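Local coordinates for fructosyl amine:oxygen oxidoreductase (Neosartorya fumigata, PDB 4WCT), which oxidatively deglycates fructosyl amines (Amadori products) with the help of bound flavin-adenine dinucleotide, passing the electrons to oxygen, at residues R366-I370 with V381-S386; L246-Q251 with R417-A423. All coordinates share one frame; numbering follows the deposited sequence.

Contact 1: R366-I370 with V381-S386; sequences RAFLI and VAVGGS. With FAD (flavin-adenine dinucleotide), chain C.
Arg366 lies along Ser386 and ends by gripping its carbonyl. Its CB sits 3.7 Å from Ser386 CB, and CG passes the same methylene slightly farther off. The chain then turns at chi3 (59°), which swings the guanidinium round until its NE and NH2 edge faces Ser386 O. Each nitrogen donates to that oxygen, NE and NH2 both at 3.0 Å, and the acceptor lies almost in the guanidinium plane. NH1 turns elsewhere, to Gln432 O. Ser386 OG bonds back to Gly384 O at 2.8 Å, arriving from above the carbonyl plane, and also accepts from Thr363 N.

Farther along, Leu369 and Val383 form an antiparallel hydrogen-bonded pair, N to O at 2.9 Å in both directions, and Leu369 CD2 lies beside Val383 CG2. Ile370 and Ala382 follow as a non-hydrogen-bonded pair, their side chains on the other face, toward helix 393-404. Where the strand gives out, the Phe368 ring turns its edge to two carbonyls, CD1 to Gly384 O and CE1 to Gly385 O, each at 3.4 Å.

Gly385 CA comes within 3.5 Å of FAD O3', the backbone itself lying against the ribityl chain. With two N-H groups on one oxygen, the positive guanidinium probably polarises the Ser386 carbonyl, and it ties the backbone just after Gly385 to Arg366.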
ATOM      1  N   ARG A 366      -9.915  -3.529  -7.286  1.00  9.92           N
ATOM      2  CA  ARG A 366      -8.682  -3.547  -6.523  1.00  9.04           C
ATOM      3  C   ARG A 366      -7.492  -4.087  -7.315  1.00  9.76           C
ATOM      4  O   ARG A 366      -6.469  -4.447  -6.725  1.00 11.59           O
ATOM      5  CB  ARG A 366      -8.883  -4.269  -5.185  1.00 10.13           C
ATOM      6  CG  ARG A 366      -9.743  -3.445  -4.234  1.00 10.22           C
ATOM      7  CD  ARG A 366      -9.885  -4.066  -2.859  1.00 11.04           C
ATOM      8  NE  ARG A 366      -8.603  -4.243  -2.217  1.00 11.12           N
ATOM      9  CZ  ARG A 366      -8.362  -5.149  -1.272  1.00 12.52           C
ATOM     10  NH1 ARG A 366      -9.346  -5.883  -0.771  1.00 11.53           N
ATOM     11  NH2 ARG A 366      -7.142  -5.252  -0.756  1.00 11.32           N
ATOM     12  N   ALA A 367      -7.560  -4.004  -8.648  1.00  8.47           N
ATOM     13  CA  ALA A 367      -6.363  -4.049  -9.487  1.00  9.10           C
ATOM     14  C   ALA A 367      -5.803  -2.654  -9.669  1.00  8.79           C
ATOM     15  O   ALA A 367      -6.496  -1.657  -9.446  1.00  8.82           O
ATOM     16  CB  ALA A 367      -6.649  -4.743 -10.831  1.00 10.50           C
ATOM     17  N   PHE A 368      -4.499  -2.582  -9.932  1.00  8.16           N
ATOM     18  CA  PHE A 368      -3.856  -1.298 -10.129  1.00  8.47           C
ATOM     19  C   PHE A 368      -4.399  -0.556 -11.344  1.00  8.85           C
ATOM     20  O   PHE A 368      -5.153  -1.087 -12.149  1.00  9.15           O
ATOM     21  CB  PHE A 368      -2.353  -1.464 -10.270  1.00  8.51           C
ATOM     22  CG  PHE A 368      -1.712  -2.322  -9.172  1.00  8.38           C
ATOM     23  CD1 PHE A 368      -2.144  -2.226  -7.837  1.00  8.22           C
ATOM     24  CD2 PHE A 368      -0.628  -3.134  -9.471  1.00 10.94           C
ATOM     25  CE1 PHE A 368      -1.557  -3.001  -6.856  1.00  9.77           C
ATOM     26  CE2 PHE A 368      -0.062  -3.946  -8.484  1.00 10.45           C
ATOM     27  CZ  PHE A 368      -0.538  -3.874  -7.182  1.00  9.29           C
ATOM     28  N   LEU A 369      -4.059   0.705 -11.415  1.00  9.43           N
ATOM     29  CA  LEU A 369      -4.458   1.550 -12.552  1.00  9.16           C
ATOM     30  C   LEU A 369      -3.205   2.230 -13.084  1.00  8.55           C
ATOM     31  O   LEU A 369      -2.682   3.185 -12.498  1.00  9.84           O
ATOM     32  CB  LEU A 369      -5.524   2.544 -12.124  1.00  8.88           C
ATOM     33  CG  LEU A 369      -5.902   3.664 -13.113  1.00 10.59           C
ATOM     34  CD1 LEU A 369      -6.265   3.099 -14.474  1.00 11.23           C
ATOM     35  CD2 LEU A 369      -7.010   4.539 -12.540  1.00 12.30           C
ATOM     36  N   ILE A 370      -2.650   1.633 -14.139  1.00  8.51           N
ATOM     37  CA  ILE A 370      -1.389   2.103 -14.688  1.00  9.11           C
ATOM     38  C   ILE A 370      -1.575   2.154 -16.196  1.00 10.47           C
ATOM     39  O   ILE A 370      -1.680   1.104 -16.834  1.00 11.41           O
ATOM     40  CB  ILE A 370      -0.223   1.157 -14.365  1.00 10.79           C
ATOM     41  CG1 ILE A 370      -0.001   1.044 -12.866  1.00 11.89           C
ATOM     42  CG2 ILE A 370       1.057   1.644 -15.018  1.00 10.35           C
ATOM     43  CD1 ILE A 370       0.920  -0.095 -12.522  1.00 10.56           C
ATOM     44  N   VAL A 381      -0.869   7.703 -15.705  1.00 10.76           N
ATOM     45  CA  VAL A 381      -1.310   7.522 -14.306  1.00 11.21           C
ATOM     46  C   VAL A 381      -0.757   6.201 -13.759  1.00  9.90           C
ATOM     47  O   VAL A 381      -0.719   5.198 -14.448  1.00 10.84           O
ATOM     48  CB  VAL A 381      -2.856   7.604 -14.159  1.00 10.73           C
ATOM     49  CG1 VAL A 381      -3.384   8.941 -14.657  1.00 12.25           C
ATOM     50  CG2 VAL A 381      -3.576   6.454 -14.858  1.00 11.34           C
ATOM     51  N   ALA A 382      -0.345   6.220 -12.499  1.00  8.77           N
ATOM     52  CA  ALA A 382       0.147   5.028 -11.818  1.00  9.22           C
ATOM     53  C   ALA A 382      -0.320   5.102 -10.368  1.00  9.55           C
ATOM     54  O   ALA A 382       0.335   5.677  -9.504  1.00  8.39           O
ATOM     55  CB  ALA A 382       1.670   4.925 -11.919  1.00 10.80           C
ATOM     56  N   VAL A 383      -1.541   4.613 -10.189  1.00  8.47           N
ATOM     57  CA  VAL A 383      -2.324   4.808  -8.979  1.00  8.76           C
ATOM     58  C   VAL A 383      -3.101   3.530  -8.670  1.00  8.69           C
ATOM     59  O   VAL A 383      -3.006   2.512  -9.384  1.00  9.01           O
ATOM     60  CB  VAL A 383      -3.281   6.009  -9.127  1.00  8.88           C
ATOM     61  CG1 VAL A 383      -2.508   7.314  -9.320  1.00  9.53           C
ATOM     62  CG2 VAL A 383      -4.262   5.799 -10.252  1.00  8.37           C
ATOM     63  N   GLY A 384      -3.816   3.544  -7.551  1.00  9.20           N
ATOM     64  CA  GLY A 384      -4.752   2.471  -7.257  1.00  9.27           C
ATOM     65  C   GLY A 384      -4.058   1.280  -6.600  1.00  9.23           C
ATOM     66  O   GLY A 384      -4.408   0.120  -6.843  1.00  8.51           O
ATOM     67  N   GLY A 385      -3.131   1.563  -5.695  1.00  8.29           N
ATOM     68  CA  GLY A 385      -2.481   0.497  -4.915  1.00  9.02           C
ATOM     69  C   GLY A 385      -3.421  -0.496  -4.250  1.00  9.75           C
ATOM     70  O   GLY A 385      -3.088  -1.661  -4.105  1.00  9.23           O
ATOM     71  N   SER A 386      -4.604  -0.033  -3.858  1.00  9.17           N
ATOM     72  CA  SER A 386      -5.709  -0.940  -3.496  1.00  8.19           C
ATOM     73  C   SER A 386      -5.312  -1.897  -2.351  1.00 10.14           C
ATOM     74  O   SER A 386      -5.827  -3.008  -2.269  1.00 10.31           O
ATOM     75  CB  SER A 386      -6.178  -1.734  -4.706  1.00  8.74           C
ATOM     76  OG  SER A 386      -6.760  -0.894  -5.688  1.00  8.48           O
TER
HETATM   77  PA  FAD C 500       2.243   6.519  -1.348  1.00  7.84           P
HETATM   78  O1A FAD C 500       3.315   5.563  -0.911  1.00  7.95           O
HETATM   79  O2A FAD C 500       1.197   6.985  -0.384  1.00  8.24           O
HETATM   80  O5B FAD C 500       2.990   7.764  -1.950  1.00  7.42           O
HETATM   81  C5B FAD C 500       2.234   8.874  -2.456  1.00  8.02           C
HETATM   82  C4B FAD C 500       3.145  10.096  -2.459  1.00  8.76           C
HETATM   83  O4B FAD C 500       2.481  11.186  -3.175  1.00  9.41           O
HETATM   84  C3B FAD C 500       3.494  10.621  -1.070  1.00  8.36           C
HETATM   85  O3B FAD C 500       4.913  10.709  -0.862  1.00  9.11           O
HETATM   86  C2B FAD C 500       2.839  12.005  -1.030  1.00  8.78           C
HETATM   87  O2B FAD C 500       3.478  12.962  -0.189  1.00  9.25           O
HETATM   88  C1B FAD C 500       2.809  12.382  -2.512  1.00  8.19           C
HETATM   89  N9A FAD C 500       1.771  13.397  -2.802  1.00  9.37           N
HETATM   90  C8A FAD C 500       0.550  13.510  -2.249  1.00  9.84           C
HETATM   91  N7A FAD C 500      -0.086  14.606  -2.725  1.00  9.02           N
HETATM   92  C5A FAD C 500       0.737  15.136  -3.666  1.00  8.42           C
HETATM   93  C6A FAD C 500       0.705  16.330  -4.502  1.00  8.17           C
HETATM   94  N6A FAD C 500      -0.364  17.145  -4.492  1.00  8.62           N
HETATM   95  N1A FAD C 500       1.799  16.583  -5.251  1.00  8.53           N
HETATM   96  C2A FAD C 500       2.871  15.782  -5.300  1.00  9.08           C
HETATM   97  N3A FAD C 500       2.979  14.690  -4.524  1.00  8.95           N
HETATM   98  C4A FAD C 500       1.951  14.351  -3.708  1.00  8.52           C
HETATM   99  N1  FAD C 500       0.605  -2.926   0.768  1.00  8.32           N
HETATM  100  C2  FAD C 500       1.282  -4.126   0.723  1.00  8.89           C
HETATM  101  O2  FAD C 500       1.777  -4.457  -0.353  1.00  8.36           O
HETATM  102  N3  FAD C 500       1.499  -4.849   1.825  1.00  7.47           N
HETATM  103  C4  FAD C 500       0.946  -4.523   3.013  1.00  7.08           C
HETATM  104  O4  FAD C 500       1.110  -5.184   4.076  1.00  8.88           O
HETATM  105  C4X FAD C 500       0.195  -3.285   3.127  1.00  7.48           C
HETATM  106  N5  FAD C 500      -0.359  -2.909   4.310  1.00  9.19           N
HETATM  107  C5X FAD C 500      -0.836  -1.631   4.428  1.00  9.76           C
HETATM  108  C6  FAD C 500      -1.198  -1.115   5.668  1.00  8.71           C
HETATM  109  C7  FAD C 500      -1.775   0.138   5.754  1.00  8.32           C
HETATM  110  C7M FAD C 500      -2.087   0.695   7.097  1.00  8.65           C
HETATM  111  C8  FAD C 500      -1.938   0.942   4.536  1.00  9.90           C
HETATM  112  C8M FAD C 500      -2.508   2.312   4.566  1.00  9.29           C
HETATM  113  C9  FAD C 500      -1.489   0.485   3.322  1.00  8.56           C
HETATM  114  C9A FAD C 500      -0.991  -0.797   3.210  1.00  9.08           C
HETATM  115  N10 FAD C 500      -0.621  -1.303   1.961  1.00  7.40           N
HETATM  116  C10 FAD C 500       0.069  -2.516   1.917  1.00  7.50           C
HETATM  117  C1' FAD C 500      -0.794  -0.606   0.695  1.00  7.28           C
HETATM  118  C2' FAD C 500       0.446   0.160   0.262  1.00  6.77           C
HETATM  119  O2' FAD C 500       0.890   0.902   1.389  1.00  7.83           O
HETATM  120  C3' FAD C 500       0.063   1.094  -0.894  1.00  6.94           C
HETATM  121  O3' FAD C 500      -0.695   0.372  -1.876  1.00  7.61           O
HETATM  122  C4' FAD C 500       1.296   1.732  -1.541  1.00  7.18           C
HETATM  123  O4' FAD C 500       2.189   2.182  -0.523  1.00  8.43           O
HETATM  124  C5' FAD C 500       0.827   2.926  -2.362  1.00  7.16           C
HETATM  125  O5' FAD C 500       1.959   3.504  -3.011  1.00  7.03           O
HETATM  126  P   FAD C 500       1.803   4.917  -3.760  1.00  7.80           P
HETATM  127  O1P FAD C 500       3.162   5.296  -4.302  1.00  8.31           O
HETATM  128  O2P FAD C 500       0.608   4.796  -4.676  1.00  7.92           O
HETATM  129  O3P FAD C 500       1.416   5.919  -2.567  1.00  6.52           O

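Contact 2: L246-Q251 with R417-A423; sequences LDFKKQ and RWRPETA
Gln251 leaves its backbone with CG anti to the carbonyl carbon (chi1 -66°) and runs on extended, while Trp418 sets its CG anti to the backbone N (chi1 -174°); together these torsions carry the Gln251 amide onto a face of the indole. NE2 stands 3.6 Å from Trp418 CH2, over the six-membered ring, with the amide plane nearly perpendicular to the indole at 87°. The same NE2 donates to Phe248 O at 2.9 Å, and OE1 accepts from Arg419 N at 2.8 Å from above the amide plane, so both ends of the amide are held.

Around the far end of the indole, Leu246 CD2 packs near CH2, and Phe248 CD1 lies 3.8 Å from Trp418 CZ3. Ala423 CB presses against the carbonyls of Lys249 and Lys250, and Lys249 CB meets Pro420 CB at 3.7 Å. One water joins the loops by donating to Lys249 O and Pro420 O.

Phe248 O also takes the Gln251 backbone N, closing a type I' turn from Phe248 to Gln251 that overlaps the Asx turn in which Asp247 OD1 accepts from Lys249 N. Across from it, residues 420-422 make a short 3-10 segment: a loop-to-loop junction, with a glutamine amide bridging a beta turn and the chain leading into that segment.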
ATOM      1  N   LEU A 246      -6.699  14.964 -10.851  1.00 11.79           N
ATOM      2  CA  LEU A 246      -7.257  14.532 -12.122  1.00 11.70           C
ATOM      3  C   LEU A 246      -8.655  14.017 -11.834  1.00 13.36           C
ATOM      4  O   LEU A 246      -8.878  13.420 -10.787  1.00 12.27           O
ATOM      5  CB  LEU A 246      -6.403  13.424 -12.723  1.00 10.71           C
ATOM      6  CG  LEU A 246      -6.864  12.786 -14.023  1.00 13.07           C
ATOM      7  CD1 LEU A 246      -6.560  13.748 -15.168  1.00 13.14           C
ATOM      8  CD2 LEU A 246      -6.184  11.444 -14.241  1.00 13.38           C
ATOM      9  N   ASP A 247      -9.560  14.144 -12.798  1.00 11.78           N
ATOM     10  CA  ASP A 247     -10.840  13.468 -12.722  1.00 12.73           C
ATOM     11  C   ASP A 247     -10.723  12.002 -13.130  1.00 12.13           C
ATOM     12  O   ASP A 247     -10.576  11.678 -14.297  1.00 12.08           O
ATOM     13  CB  ASP A 247     -11.893  14.182 -13.584  1.00 14.30           C
ATOM     14  CG  ASP A 247     -13.285  13.587 -13.431  1.00 17.98           C
ATOM     15  OD1 ASP A 247     -13.482  12.618 -12.651  1.00 13.66           O
ATOM     16  OD2 ASP A 247     -14.190  14.052 -14.174  1.00 19.28           O
ATOM     17  N   PHE A 248     -10.613  11.130 -12.124  1.00 11.00           N
ATOM     18  CA  PHE A 248     -10.470   9.714 -12.364  1.00 10.29           C
ATOM     19  C   PHE A 248     -11.798   9.020 -12.640  1.00 10.69           C
ATOM     20  O   PHE A 248     -11.841   7.784 -12.794  1.00 10.61           O
ATOM     21  CB  PHE A 248      -9.779   9.066 -11.160  1.00 10.10           C
ATOM     22  CG  PHE A 248      -8.289   9.154 -11.198  1.00  9.02           C
ATOM     23  CD1 PHE A 248      -7.564   8.226 -11.904  1.00  9.61           C
ATOM     24  CD2 PHE A 248      -7.622  10.180 -10.559  1.00  8.66           C
ATOM     25  CE1 PHE A 248      -6.188   8.280 -11.941  1.00 11.37           C
ATOM     26  CE2 PHE A 248      -6.243  10.249 -10.605  1.00 10.26           C
ATOM     27  CZ  PHE A 248      -5.536   9.289 -11.297  1.00 10.88           C
ATOM     28  N   LYS A 249     -12.884   9.792 -12.746  0.50  9.95           N
ATOM     29  CA  LYS A 249     -14.183   9.229 -13.156  0.50 11.08           C
ATOM     30  C   LYS A 249     -14.603   8.118 -12.198  0.50 10.46           C
ATOM     31  O   LYS A 249     -15.071   7.057 -12.611  0.50 11.74           O
ATOM     32  CB  LYS A 249     -14.109   8.716 -14.597  0.50 12.17           C
ATOM     33  CG  LYS A 249     -13.681   9.793 -15.581  0.50 13.07           C
ATOM     34  CD  LYS A 249     -14.670  10.947 -15.600  0.50 13.88           C
ATOM     35  CE  LYS A 249     -14.368  11.926 -16.726  0.50 16.99           C
ATOM     36  NZ  LYS A 249     -15.011  13.253 -16.526  0.50 21.03           N
ATOM     37  N   LYS A 250     -14.365   8.364 -10.911  1.00 10.12           N
ATOM     38  CA  LYS A 250     -14.719   7.443  -9.825  1.00 10.90           C
ATOM     39  C   LYS A 250     -13.880   6.173  -9.719  1.00  9.91           C
ATOM     40  O   LYS A 250     -14.155   5.343  -8.859  1.00 10.63           O
ATOM     41  CB  LYS A 250     -16.211   7.106  -9.806  1.00 10.60           C
ATOM     42  CG  LYS A 250     -17.083   8.343  -9.741  1.00 11.29           C
ATOM     43  CD  LYS A 250     -18.553   7.936  -9.650  1.00 14.13           C
ATOM     44  CE  LYS A 250     -19.467   9.145  -9.713  1.00 15.82           C
ATOM     45  NZ  LYS A 250     -20.897   8.724  -9.582  1.00 17.41           N
ATOM     46  N   GLN A 251     -12.756   6.124 -10.428  1.00  8.99           N
ATOM     47  CA  GLN A 251     -11.942   4.937 -10.419  1.00  8.87           C
ATOM     48  C   GLN A 251     -11.115   4.803  -9.143  1.00  8.79           C
ATOM     49  O   GLN A 251     -10.660   3.702  -8.817  1.00  8.93           O
ATOM     50  CB  GLN A 251     -11.014   4.868 -11.633  1.00 10.57           C
ATOM     51  CG  GLN A 251     -11.745   4.713 -12.956  1.00 10.48           C
ATOM     52  CD  GLN A 251     -10.780   4.715 -14.114  1.00 11.91           C
ATOM     53  OE1 GLN A 251     -10.233   3.675 -14.498  1.00 11.48           O
ATOM     54  NE2 GLN A 251     -10.434   5.890 -14.552  1.00 14.67           N
ATOM     55  N   ARG A 417      -5.557  -1.259 -17.088  1.00  9.61           N
ATOM     56  CA  ARG A 417      -5.919  -0.159 -17.975  1.00  9.90           C
ATOM     57  C   ARG A 417      -6.866   0.879 -17.399  1.00  9.83           C
ATOM     58  O   ARG A 417      -7.637   0.603 -16.476  1.00 10.02           O
ATOM     59  CB  ARG A 417      -6.585  -0.714 -19.238  1.00 10.95           C
ATOM     60  CG  ARG A 417      -7.994  -1.230 -19.044  1.00 14.03           C
ATOM     61  CD  ARG A 417      -8.486  -1.775 -20.378  1.00 15.67           C
ATOM     62  NE  ARG A 417      -9.701  -2.576 -20.261  1.00 22.34           N
ATOM     63  CZ  ARG A 417     -10.920  -2.100 -20.187  1.00 23.03           C
ATOM     64  NH1 ARG A 417     -11.941  -2.968 -20.305  1.00 23.52           N
ATOM     65  NH2 ARG A 417     -11.133  -0.771 -20.152  1.00 25.52           N
ATOM     66  N   TRP A 418      -6.869   2.065 -18.022  1.00  9.41           N
ATOM     67  CA  TRP A 418      -7.917   3.056 -17.802  1.00  9.47           C
ATOM     68  C   TRP A 418      -9.313   2.485 -18.094  1.00 10.72           C
ATOM     69  O   TRP A 418      -9.513   1.853 -19.152  1.00 11.55           O
ATOM     70  CB  TRP A 418      -7.632   4.271 -18.675  1.00 11.50           C
ATOM     71  CG  TRP A 418      -8.515   5.428 -18.479  1.00 11.44           C
ATOM     72  CD1 TRP A 418      -9.557   5.821 -19.281  1.00 13.56           C
ATOM     73  CD2 TRP A 418      -8.365   6.463 -17.485  1.00 12.40           C
ATOM     74  NE1 TRP A 418     -10.138   6.933 -18.764  1.00 12.52           N
ATOM     75  CE2 TRP A 418      -9.396   7.391 -17.705  1.00 12.86           C
ATOM     76  CE3 TRP A 418      -7.449   6.703 -16.453  1.00 12.69           C
ATOM     77  CZ2 TRP A 418      -9.587   8.515 -16.882  1.00 11.19           C
ATOM     78  CZ3 TRP A 418      -7.597   7.858 -15.689  1.00 11.42           C
ATOM     79  CH2 TRP A 418      -8.693   8.710 -15.868  1.00 11.95           C
ATOM     80  N   ARG A 419     -10.215   2.564 -17.115  1.00 10.72           N
ATOM     81  CA  ARG A 419     -11.449   1.755 -17.147  1.00 11.30           C
ATOM     82  C   ARG A 419     -12.605   2.460 -16.410  1.00 12.03           C
ATOM     83  O   ARG A 419     -13.221   1.891 -15.502  1.00 13.51           O
ATOM     84  CB  ARG A 419     -11.208   0.328 -16.637  1.00 11.29           C
ATOM     85  CG  ARG A 419     -10.594   0.189 -15.238  1.00 10.10           C
ATOM     86  CD  ARG A 419     -10.037  -1.218 -15.024  1.00 11.60           C
ATOM     87  NE  ARG A 419      -9.671  -1.482 -13.632  1.00 10.90           N
ATOM     88  CZ  ARG A 419      -8.496  -1.197 -13.095  1.00  9.95           C
ATOM     89  NH1 ARG A 419      -7.543  -0.626 -13.789  1.00  9.12           N
ATOM     90  NH2 ARG A 419      -8.288  -1.492 -11.825  1.00 10.32           N
ATOM     91  N   PRO A 420     -12.884   3.714 -16.777  1.00 12.74           N
ATOM     92  CA  PRO A 420     -13.960   4.486 -16.127  1.00 13.05           C
ATOM     93  C   PRO A 420     -15.327   3.800 -16.203  1.00 11.92           C
ATOM     94  O   PRO A 420     -16.145   3.940 -15.281  1.00 12.24           O
ATOM     95  CB  PRO A 420     -13.961   5.807 -16.887  1.00 13.79           C
ATOM     96  CG  PRO A 420     -13.410   5.461 -18.241  1.00 12.65           C
ATOM     97  CD  PRO A 420     -12.357   4.405 -17.969  1.00 14.38           C
ATOM     98  N   GLU A 421     -15.528   2.960 -17.213  1.00 13.14           N
ATOM     99  CA  GLU A 421     -16.794   2.226 -17.321  1.00 15.18           C
ATOM    100  C   GLU A 421     -17.069   1.346 -16.113  1.00 14.48           C
ATOM    101  O   GLU A 421     -18.234   1.100 -15.761  1.00 19.23           O
ATOM    102  CB  GLU A 421     -16.874   1.421 -18.628  1.00 15.79           C
ATOM    103  CG  GLU A 421     -15.970   0.213 -18.759  1.00 19.09           C
ATOM    104  CD  GLU A 421     -14.525   0.543 -19.129  1.00 19.80           C
ATOM    105  OE1 GLU A 421     -14.156   1.729 -19.259  1.00 15.20           O
ATOM    106  OE2 GLU A 421     -13.724  -0.412 -19.234  1.00 23.55           O
ATOM    107  N   THR A 422     -16.008   0.895 -15.438  1.00 11.86           N
ATOM    108  CA  THR A 422     -16.184   0.026 -14.283  1.00 13.34           C
ATOM    109  C   THR A 422     -16.631   0.766 -13.016  1.00 11.63           C
ATOM    110  O   THR A 422     -16.894   0.126 -12.000  1.00 13.35           O
ATOM    111  CB  THR A 422     -14.882  -0.736 -13.929  1.00 13.32           C
ATOM    112  OG1 THR A 422     -13.889   0.194 -13.497  1.00 13.13           O
ATOM    113  CG2 THR A 422     -14.344  -1.544 -15.130  1.00 15.74           C
ATOM    114  N   ALA A 423     -16.638   2.100 -13.033  1.00 12.21           N
ATOM    115  CA  ALA A 423     -16.862   2.906 -11.832  1.00 11.73           C
ATOM    116  C   ALA A 423     -18.113   3.778 -11.963  1.00 12.24           C
ATOM    117  O   ALA A 423     -18.428   4.574 -11.062  1.00 12.13           O
ATOM    118  CB  ALA A 423     -15.681   3.810 -11.573  1.00 11.63           C
TER
HETATM  119  O   HOH W   1     -17.054   6.392 -14.346  1.00 14.20           O

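Contact 2 lies against the hairpin of contact 1, over the sheet face carrying Leu369, Val381 and Val383 and at the start of edge strand 369-372; their centres are about 11 Å apart. Arg419 makes the polar join: its NH1 lies 2.9 Å from Phe368 O and its NH2 3.0 Å from Ala367 O, the second bond being weak, while Asp365 pairs with NH2. Phe248 makes the apolar one, its CE1 3.6 Å from Val383 CG2; Leu369 CD1 also touches Arg417 O at 3.5 Å. Of the two contacts, 366-370/381-386 reaches the cofactor, through Gly385, whereas the Phe248 side chain stays about 10 Å from FAD.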